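Local coordinates for protein afamin (Homo sapiens, PDB 6FAK) that carries hydrophobic molecules in body fluids, binding vitamin E and keeping lipidated Wnt proteins soluble and active, at residues 264-278 with 289-301. Numbering follows the deposited sequence.
Sequences MNHICSKQDSISSKI and RGQCIINSNKDDR
M264 drops as a knob into a hole formed by R289, G290, I293 and I294, where helices 264-268 and 289-295 cross at 62°. A bend at chi2 (-48°) turns its thioether along the second helix: SD lies 3.8 Å from I293 CD1, and CE reaches past G290 to I294 CG1. The site is tight, for M264 CG comes within 3.7 Å of G290 CA, and a side chain at that glycine would run into it. I293 extends the apolar patch, its CD1 also meeting C268 SG at 3.8 Å and its CG2 touching I267 CD1. At the border of this patch, the R289 guanidinium lays one face over M264 CB, which sits 3.6 Å above the plane toward the rim, while N265 OD1 approaches its edge. With alanine in place of R289, the guanidinium face over M264 would be gone, which is likely to leave its CB and CG less firmly packed and N265 OD1 without this neighbour.

Polar contacts hold the loops that follow. D299, with CG anti to its backbone N (chi1 -172°), brings OD2 to S276 N in a weak 3.1 Å hydrogen bond; a water donates to this same OD2 and to I274 O. K277 runs across N297, with CD 3.1 Å from N297 OD1, and its NZ makes a salt bridge to D300 OD1 at 3.3 Å. Beside it, I278 CG2 rests on S296 OG, a hydroxyl hydrogen-bonded back to I293 O just past the helix end.

Disulfides C268-C282 and C292-C281 tie both helices to the connecting loop, through the adjacent cysteine pair characteristic of albumin domains. Within the hydrophobic-ligand pocket region of the second domain, helix 231-250 packs on I267, and F195 of helix 177-209 meets I294.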
ATOM      1  N   MET A 264      16.966  -0.181 -12.249  1.00 37.85           N
ATOM      2  CA  MET A 264      16.499   0.062 -13.618  1.00 39.75           C
ATOM      3  C   MET A 264      17.638  -0.081 -14.622  1.00 40.02           C
ATOM      4  O   MET A 264      17.474  -0.730 -15.678  1.00 39.86           O
ATOM      5  CB  MET A 264      15.817   1.435 -13.713  1.00 42.32           C
ATOM      6  CG  MET A 264      14.626   1.571 -12.786  1.00 42.02           C
ATOM      7  SD  MET A 264      13.521   0.152 -12.891  1.00 43.61           S
ATOM      8  CE  MET A 264      12.358   0.503 -11.581  1.00 47.61           C
ATOM      9  N   ASN A 265      18.796   0.445 -14.252  1.00 39.50           N
ATOM     10  CA  ASN A 265      20.016   0.243 -15.018  1.00 43.39           C
ATOM     11  C   ASN A 265      20.425  -1.227 -15.122  1.00 46.90           C
ATOM     12  O   ASN A 265      20.793  -1.669 -16.214  1.00 48.07           O
ATOM     13  CB  ASN A 265      21.164   1.113 -14.481  1.00 42.96           C
ATOM     14  CG  ASN A 265      20.893   2.631 -14.680  1.00 49.30           C
ATOM     15  OD1 ASN A 265      19.918   3.041 -15.354  1.00 52.10           O
ATOM     16  ND2 ASN A 265      21.743   3.466 -14.074  1.00 50.06           N
ATOM     17  N   HIS A 266      20.381  -1.973 -14.019  1.00 43.47           N
ATOM     18  CA  HIS A 266      20.590  -3.450 -14.050  1.00 43.21           C
ATOM     19  C   HIS A 266      19.623  -4.149 -15.049  1.00 44.03           C
ATOM     20  O   HIS A 266      20.048  -4.891 -15.926  1.00 49.10           O
ATOM     21  CB  HIS A 266      20.424  -4.035 -12.650  1.00 43.22           C
ATOM     22  CG  HIS A 266      20.875  -5.448 -12.498  1.00 42.13           C
ATOM     23  ND1 HIS A 266      21.363  -5.924 -11.306  1.00 45.93           N
ATOM     24  CD2 HIS A 266      20.928  -6.487 -13.365  1.00 45.04           C
ATOM     25  CE1 HIS A 266      21.704  -7.190 -11.441  1.00 44.55           C
ATOM     26  NE2 HIS A 266      21.446  -7.556 -12.681  1.00 44.62           N
ATOM     27  N   ILE A 267      18.344  -3.879 -14.931  1.00 41.17           N
ATOM     28  CA  ILE A 267      17.339  -4.398 -15.845  1.00 42.86           C
ATOM     29  C   ILE A 267      17.674  -3.998 -17.305  1.00 52.95           C
ATOM     30  O   ILE A 267      17.905  -4.867 -18.146  1.00 54.34           O
ATOM     31  CB  ILE A 267      15.943  -3.913 -15.439  1.00 39.77           C
ATOM     32  CG1 ILE A 267      15.526  -4.611 -14.119  1.00 40.02           C
ATOM     33  CG2 ILE A 267      14.870  -4.175 -16.507  1.00 39.07           C
ATOM     34  CD1 ILE A 267      14.256  -4.088 -13.501  1.00 36.41           C
ATOM     35  N   CYS A 268      17.744  -2.696 -17.568  1.00 54.49           N
ATOM     36  CA  CYS A 268      18.037  -2.163 -18.918  1.00 62.29           C
ATOM     37  C   CYS A 268      19.355  -2.591 -19.535  1.00 64.40           C
ATOM     38  O   CYS A 268      19.377  -2.949 -20.708  1.00 80.42           O
ATOM     39  CB  CYS A 268      17.963  -0.639 -18.925  1.00 57.00           C
ATOM     40  SG  CYS A 268      16.273  -0.103 -18.861  1.00 63.61           S
ATOM     41  N   SER A 269      20.434  -2.607 -18.758  1.00 61.82           N
ATOM     42  CA  SER A 269      21.735  -3.005 -19.295  1.00 64.88           C
ATOM     43  C   SER A 269      21.849  -4.505 -19.620  1.00 71.98           C
ATOM     44  O   SER A 269      22.921  -4.962 -20.057  1.00 73.83           O
ATOM     45  CB  SER A 269      22.900  -2.530 -18.408  1.00 64.64           C
ATOM     46  OG  SER A 269      23.362  -3.540 -17.538  1.00 63.87           O
ATOM     47  N   LYS A 270      20.770  -5.264 -19.392  1.00 68.56           N
ATOM     48  CA  LYS A 270      20.647  -6.643 -19.877  1.00 63.23           C
ATOM     49  C   LYS A 270      19.281  -6.896 -20.502  1.00 64.90           C
ATOM     50  O   LYS A 270      18.753  -8.003 -20.411  1.00 62.09           O
ATOM     51  CB  LYS A 270      20.913  -7.615 -18.739  1.00 61.75           C
ATOM     52  CG  LYS A 270      22.267  -7.365 -18.106  1.00 69.56           C
ATOM     53  CD  LYS A 270      22.646  -8.436 -17.116  1.00 71.63           C
ATOM     54  CE  LYS A 270      24.099  -8.287 -16.677  1.00 73.69           C
ATOM     55  NZ  LYS A 270      24.249  -7.163 -15.717  1.00 70.08           N
ATOM     56  N   GLN A 271      18.739  -5.864 -21.159  1.00 74.23           N
ATOM     57  CA  GLN A 271      17.438  -5.916 -21.853  1.00 86.78           C
ATOM     58  C   GLN A 271      17.261  -7.226 -22.621  1.00 95.55           C
ATOM     59  O   GLN A 271      16.307  -7.969 -22.359  1.00 93.39           O
ATOM     60  CB  GLN A 271      17.279  -4.709 -22.794  1.00 97.48           C
ATOM     61  CG  GLN A 271      15.900  -4.573 -23.432  1.00106.48           C
ATOM     62  CD  GLN A 271      15.497  -3.126 -23.689  1.00112.53           C
ATOM     63  OE1 GLN A 271      14.342  -2.748 -23.480  1.00107.87           O
ATOM     64  NE2 GLN A 271      16.449  -2.311 -24.137  1.00114.23           N
ATOM     65  N   ASP A 272      18.193  -7.515 -23.536  1.00 97.24           N
ATOM     66  CA  ASP A 272      18.300  -8.858 -24.127  1.00 98.96           C
ATOM     67  C   ASP A 272      18.849  -9.816 -23.056  1.00102.39           C
ATOM     68  O   ASP A 272      19.853  -9.515 -22.401  1.00 99.42           O
ATOM     69  CB  ASP A 272      19.196  -8.864 -25.375  1.00 98.70           C
ATOM     70  CG  ASP A 272      19.296 -10.252 -26.023  1.00102.47           C
ATOM     71  OD1 ASP A 272      18.638 -10.475 -27.068  1.00 93.29           O
ATOM     72  OD2 ASP A 272      20.020 -11.123 -25.479  1.00100.50           O
ATOM     73  N   SER A 273      18.192 -10.968 -22.915  1.00 98.81           N
ATOM     74  CA  SER A 273      18.415 -11.922 -21.815  1.00 93.38           C
ATOM     75  C   SER A 273      17.774 -11.502 -20.473  1.00 81.93           C
ATOM     76  O   SER A 273      18.216 -11.932 -19.409  1.00 72.17           O
ATOM     77  CB  SER A 273      19.915 -12.261 -21.646  1.00 90.16           C
ATOM     78  OG  SER A 273      20.602 -11.283 -20.885  1.00 83.15           O
ATOM     79  N   ILE A 274      16.750 -10.650 -20.535  1.00 80.03           N
ATOM     80  CA  ILE A 274      15.833 -10.404 -19.402  1.00 83.16           C
ATOM     81  C   ILE A 274      14.401 -10.246 -19.922  1.00 90.13           C
ATOM     82  O   ILE A 274      13.514 -10.996 -19.519  1.00101.94           O
ATOM     83  CB  ILE A 274      16.227  -9.165 -18.514  1.00 75.95           C
ATOM     84  CG1 ILE A 274      17.468  -9.484 -17.659  1.00 71.68           C
ATOM     85  CG2 ILE A 274      15.074  -8.743 -17.594  1.00 67.84           C
ATOM     86  CD1 ILE A 274      17.904  -8.410 -16.680  1.00 65.49           C
ATOM     87  N   SER A 275      14.175  -9.253 -20.784  1.00 87.66           N
ATOM     88  CA  SER A 275      12.828  -8.904 -21.219  1.00 87.89           C
ATOM     89  C   SER A 275      12.767  -8.506 -22.687  1.00 97.04           C
ATOM     90  O   SER A 275      13.781  -8.236 -23.326  1.00 88.59           O
ATOM     91  CB  SER A 275      12.282  -7.764 -20.358  1.00 94.61           C
ATOM     92  OG  SER A 275      10.872  -7.618 -20.490  1.00 98.61           O
ATOM     93  N   SER A 276      11.542  -8.516 -23.200  1.00101.18           N
ATOM     94  CA  SER A 276      11.212  -8.087 -24.545  1.00 97.17           C
ATOM     95  C   SER A 276      10.318  -6.837 -24.557  1.00 99.03           C
ATOM     96  O   SER A 276      10.327  -6.105 -25.547  1.00 94.30           O
ATOM     97  CB  SER A 276      10.501  -9.244 -25.251  1.00 96.88           C
ATOM     98  OG  SER A 276      10.436  -9.042 -26.645  1.00104.01           O
ATOM     99  N   LYS A 277       9.572  -6.591 -23.467  1.00101.15           N
ATOM    100  CA  LYS A 277       8.490  -5.595 -23.429  1.00108.62           C
ATOM    101  C   LYS A 277       8.817  -4.331 -22.606  1.00117.39           C
ATOM    102  O   LYS A 277       7.959  -3.843 -21.859  1.00127.80           O
ATOM    103  CB  LYS A 277       7.221  -6.237 -22.844  1.00103.70           C
ATOM    104  CG  LYS A 277       6.684  -7.447 -23.586  1.00102.60           C
ATOM    105  CD  LYS A 277       5.234  -7.695 -23.188  1.00 97.26           C
ATOM    106  CE  LYS A 277       4.662  -8.971 -23.774  1.00 91.08           C
ATOM    107  NZ  LYS A 277       4.752  -9.000 -25.256  1.00 89.87           N
ATOM    108  N   ILE A 278      10.035  -3.798 -22.741  1.00111.57           N
ATOM    109  CA  ILE A 278      10.473  -2.633 -21.938  1.00105.74           C
ATOM    110  C   ILE A 278      11.405  -1.662 -22.699  1.00103.00           C
ATOM    111  O   ILE A 278      12.265  -1.013 -22.094  1.00103.91           O
ATOM    112  CB  ILE A 278      11.165  -3.096 -20.617  1.00106.04           C
ATOM    113  CG1 ILE A 278      12.299  -4.088 -20.919  1.00 99.92           C
ATOM    114  CG2 ILE A 278      10.156  -3.712 -19.644  1.00100.19           C
ATOM    115  CD1 ILE A 278      13.386  -4.121 -19.868  1.00 91.66           C
ATOM    116  N   ARG A 289      11.265   6.368 -16.636  1.00 86.03           N
ATOM    117  CA  ARG A 289      11.831   5.106 -17.190  1.00 86.29           C
ATOM    118  C   ARG A 289      11.697   3.864 -16.259  1.00 79.37           C
ATOM    119  O   ARG A 289      11.659   2.737 -16.764  1.00 77.97           O
ATOM    120  CB  ARG A 289      13.289   5.346 -17.733  1.00 83.09           C
ATOM    121  CG  ARG A 289      14.361   4.232 -17.640  1.00 77.97           C
ATOM    122  CD  ARG A 289      15.367   4.464 -16.512  1.00 72.07           C
ATOM    123  NE  ARG A 289      14.696   4.884 -15.272  1.00 72.69           N
ATOM    124  CZ  ARG A 289      15.270   5.155 -14.103  1.00 60.91           C
ATOM    125  NH1 ARG A 289      16.599   5.071 -13.964  1.00 62.48           N
ATOM    126  NH2 ARG A 289      14.508   5.506 -13.073  1.00 52.18           N
ATOM    127  N   GLY A 290      11.569   4.090 -14.941  1.00 64.76           N
ATOM    128  CA  GLY A 290      11.411   3.042 -13.938  1.00 67.43           C
ATOM    129  C   GLY A 290      10.003   2.843 -13.389  1.00 69.66           C
ATOM    130  O   GLY A 290       9.606   1.708 -13.076  1.00 55.36           O
ATOM    131  N   GLN A 291       9.252   3.936 -13.215  1.00 75.42           N
ATOM    132  CA  GLN A 291       7.801   3.822 -12.963  1.00 81.35           C
ATOM    133  C   GLN A 291       7.108   3.187 -14.214  1.00 84.08           C
ATOM    134  O   GLN A 291       6.079   2.513 -14.086  1.00 87.39           O
ATOM    135  CB  GLN A 291       7.155   5.181 -12.597  1.00 74.82           C
ATOM    136  CG  GLN A 291       7.457   5.817 -11.221  1.00 65.89           C
ATOM    137  CD  GLN A 291       7.474   4.885 -10.002  1.00 74.68           C
ATOM    138  OE1 GLN A 291       6.522   4.837  -9.214  1.00 62.72           O
ATOM    139  NE2 GLN A 291       8.593   4.183  -9.810  1.00 85.44           N
ATOM    140  N   CYS A 292       7.696   3.411 -15.397  1.00 77.09           N
ATOM    141  CA  CYS A 292       7.371   2.690 -16.636  1.00 81.53           C
ATOM    142  C   CYS A 292       7.635   1.182 -16.517  1.00 83.83           C
ATOM    143  O   CYS A 292       6.696   0.383 -16.648  1.00 78.43           O
ATOM    144  CB  CYS A 292       8.195   3.251 -17.805  1.00 87.28           C
ATOM    145  SG  CYS A 292       7.763   2.616 -19.444  1.00115.77           S
ATOM    146  N   ILE A 293       8.898   0.804 -16.268  1.00 75.85           N
ATOM    147  CA  ILE A 293       9.302  -0.610 -16.158  1.00 61.03           C
ATOM    148  C   ILE A 293       8.388  -1.321 -15.189  1.00 57.63           C
ATOM    149  O   ILE A 293       7.942  -2.427 -15.491  1.00 55.83           O
ATOM    150  CB  ILE A 293      10.799  -0.798 -15.768  1.00 59.11           C
ATOM    151  CG1 ILE A 293      11.700  -0.563 -16.989  1.00 57.69           C
ATOM    152  CG2 ILE A 293      11.097  -2.203 -15.220  1.00 57.82           C
ATOM    153  CD1 ILE A 293      13.157  -0.288 -16.654  1.00 58.74           C
ATOM    154  N   ILE A 294       8.065  -0.674 -14.063  1.00 55.34           N
ATOM    155  CA  ILE A 294       7.151  -1.260 -13.071  1.00 64.76           C
ATOM    156  C   ILE A 294       5.733  -1.485 -13.641  1.00 68.87           C
ATOM    157  O   ILE A 294       5.082  -2.474 -13.306  1.00 66.09           O
ATOM    158  CB  ILE A 294       7.114  -0.441 -11.741  1.00 68.46           C
ATOM    159  CG1 ILE A 294       8.478  -0.510 -11.034  1.00 68.57           C
ATOM    160  CG2 ILE A 294       6.074  -1.011 -10.774  1.00 66.29           C
ATOM    161  CD1 ILE A 294       8.627   0.393  -9.826  1.00 69.45           C
ATOM    162  N   ASN A 295       5.277  -0.576 -14.502  1.00 72.21           N
ATOM    163  CA  ASN A 295       3.971  -0.690 -15.157  1.00 73.73           C
ATOM    164  C   ASN A 295       3.949  -1.519 -16.447  1.00 71.70           C
ATOM    165  O   ASN A 295       2.865  -1.840 -16.924  1.00 73.78           O
ATOM    166  CB  ASN A 295       3.394   0.710 -15.442  1.00 82.35           C
ATOM    167  CG  ASN A 295       2.779   1.345 -14.213  1.00 77.69           C
ATOM    168  OD1 ASN A 295       1.564   1.280 -14.010  1.00 78.30           O
ATOM    169  ND2 ASN A 295       3.616   1.939 -13.372  1.00 83.04           N
ATOM    170  N   SER A 296       5.104  -1.868 -17.021  1.00 66.04           N
ATOM    171  CA  SER A 296       5.100  -2.675 -18.239  1.00 65.18           C
ATOM    172  C   SER A 296       4.457  -4.027 -17.922  1.00 70.10           C
ATOM    173  O   SER A 296       4.493  -4.497 -16.775  1.00 59.73           O
ATOM    174  CB  SER A 296       6.500  -2.832 -18.825  1.00 69.51           C
ATOM    175  OG  SER A 296       7.340  -3.604 -17.983  1.00 78.96           O
ATOM    176  N   ASN A 297       3.811  -4.623 -18.917  1.00 77.76           N
ATOM    177  CA  ASN A 297       3.138  -5.913 -18.713  1.00 79.07           C
ATOM    178  C   ASN A 297       4.155  -7.063 -18.646  1.00 76.66           C
ATOM    179  O   ASN A 297       5.351  -6.885 -18.956  1.00 70.41           O
ATOM    180  CB  ASN A 297       2.037  -6.168 -19.767  1.00 88.80           C
ATOM    181  CG  ASN A 297       2.524  -6.034 -21.203  1.00 95.78           C
ATOM    182  OD1 ASN A 297       3.683  -5.703 -21.455  1.00109.40           O
ATOM    183  ND2 ASN A 297       1.622  -6.270 -22.155  1.00 85.32           N
ATOM    184  N   LYS A 298       3.668  -8.227 -18.210  1.00 77.41           N
ATOM    185  CA  LYS A 298       4.484  -9.442 -18.103  1.00 74.17           C
ATOM    186  C   LYS A 298       4.935  -9.874 -19.501  1.00 76.46           C
ATOM    187  O   LYS A 298       4.132  -9.907 -20.442  1.00 86.58           O
ATOM    188  CB  LYS A 298       3.723 -10.594 -17.418  1.00 68.83           C
ATOM    189  CG  LYS A 298       3.210 -10.292 -15.998  1.00 74.11           C
ATOM    190  CD  LYS A 298       2.706 -11.561 -15.287  1.00 79.50           C
ATOM    191  CE  LYS A 298       1.263 -11.477 -14.785  1.00 82.22           C
ATOM    192  NZ  LYS A 298       1.098 -10.909 -13.411  1.00 88.24           N
ATOM    193  N   ASP A 299       6.227 -10.163 -19.635  1.00 67.70           N
ATOM    194  CA  ASP A 299       6.791 -10.705 -20.872  1.00 70.29           C
ATOM    195  C   ASP A 299       6.165 -12.084 -21.144  1.00 73.13           C
ATOM    196  O   ASP A 299       5.692 -12.754 -20.213  1.00 76.76           O
ATOM    197  CB  ASP A 299       8.323 -10.788 -20.734  1.00 72.85           C
ATOM    198  CG  ASP A 299       9.039 -11.156 -22.027  1.00 76.51           C
ATOM    199  OD1 ASP A 299       8.391 -11.511 -23.029  1.00 98.80           O
ATOM    200  OD2 ASP A 299      10.282 -11.096 -22.040  1.00 77.91           O
ATOM    201  N   ASP A 300       6.125 -12.481 -22.415  1.00 74.67           N
ATOM    202  CA  ASP A 300       5.626 -13.806 -22.805  1.00 79.60           C
ATOM    203  C   ASP A 300       6.605 -14.847 -22.281  1.00 80.76           C
ATOM    204  O   ASP A 300       7.823 -14.640 -22.352  1.00 78.85           O
ATOM    205  CB  ASP A 300       5.538 -13.967 -24.334  1.00 86.02           C
ATOM    206  CG  ASP A 300       4.683 -12.898 -25.010  1.00 92.85           C
ATOM    207  OD1 ASP A 300       4.086 -12.050 -24.316  1.00 91.27           O
ATOM    208  OD2 ASP A 300       4.620 -12.915 -26.261  1.00103.57           O
ATOM    209  N   ARG A 301       6.079 -15.958 -21.763  1.00 86.59           N
ATOM    210  CA  ARG A 301       6.918 -17.089 -21.357  1.00 82.39           C
ATOM    211  C   ARG A 301       7.636 -17.660 -22.566  1.00 83.60           C
ATOM    212  O   ARG A 301       7.068 -17.672 -23.660  1.00 84.30           O
ATOM    213  CB  ARG A 301       6.091 -18.211 -20.737  1.00 79.65           C
ATOM    214  CG  ARG A 301       5.831 -18.065 -19.253  1.00 79.47           C
ATOM    215  CD  ARG A 301       5.016 -19.257 -18.790  1.00 77.04           C
ATOM    216  NE  ARG A 301       3.608 -19.143 -19.175  1.00 75.76           N
ATOM    217  CZ  ARG A 301       2.744 -20.157 -19.276  1.00 80.18           C
ATOM    218  NH1 ARG A 301       3.142 -21.418 -19.057  1.00 85.57           N
ATOM    219  NH2 ARG A 301       1.480 -19.918 -19.609  1.00 79.42           N
TER
HETATM  220  O   HOH W   1      11.496 -12.446 -19.649  1.00 37.66           O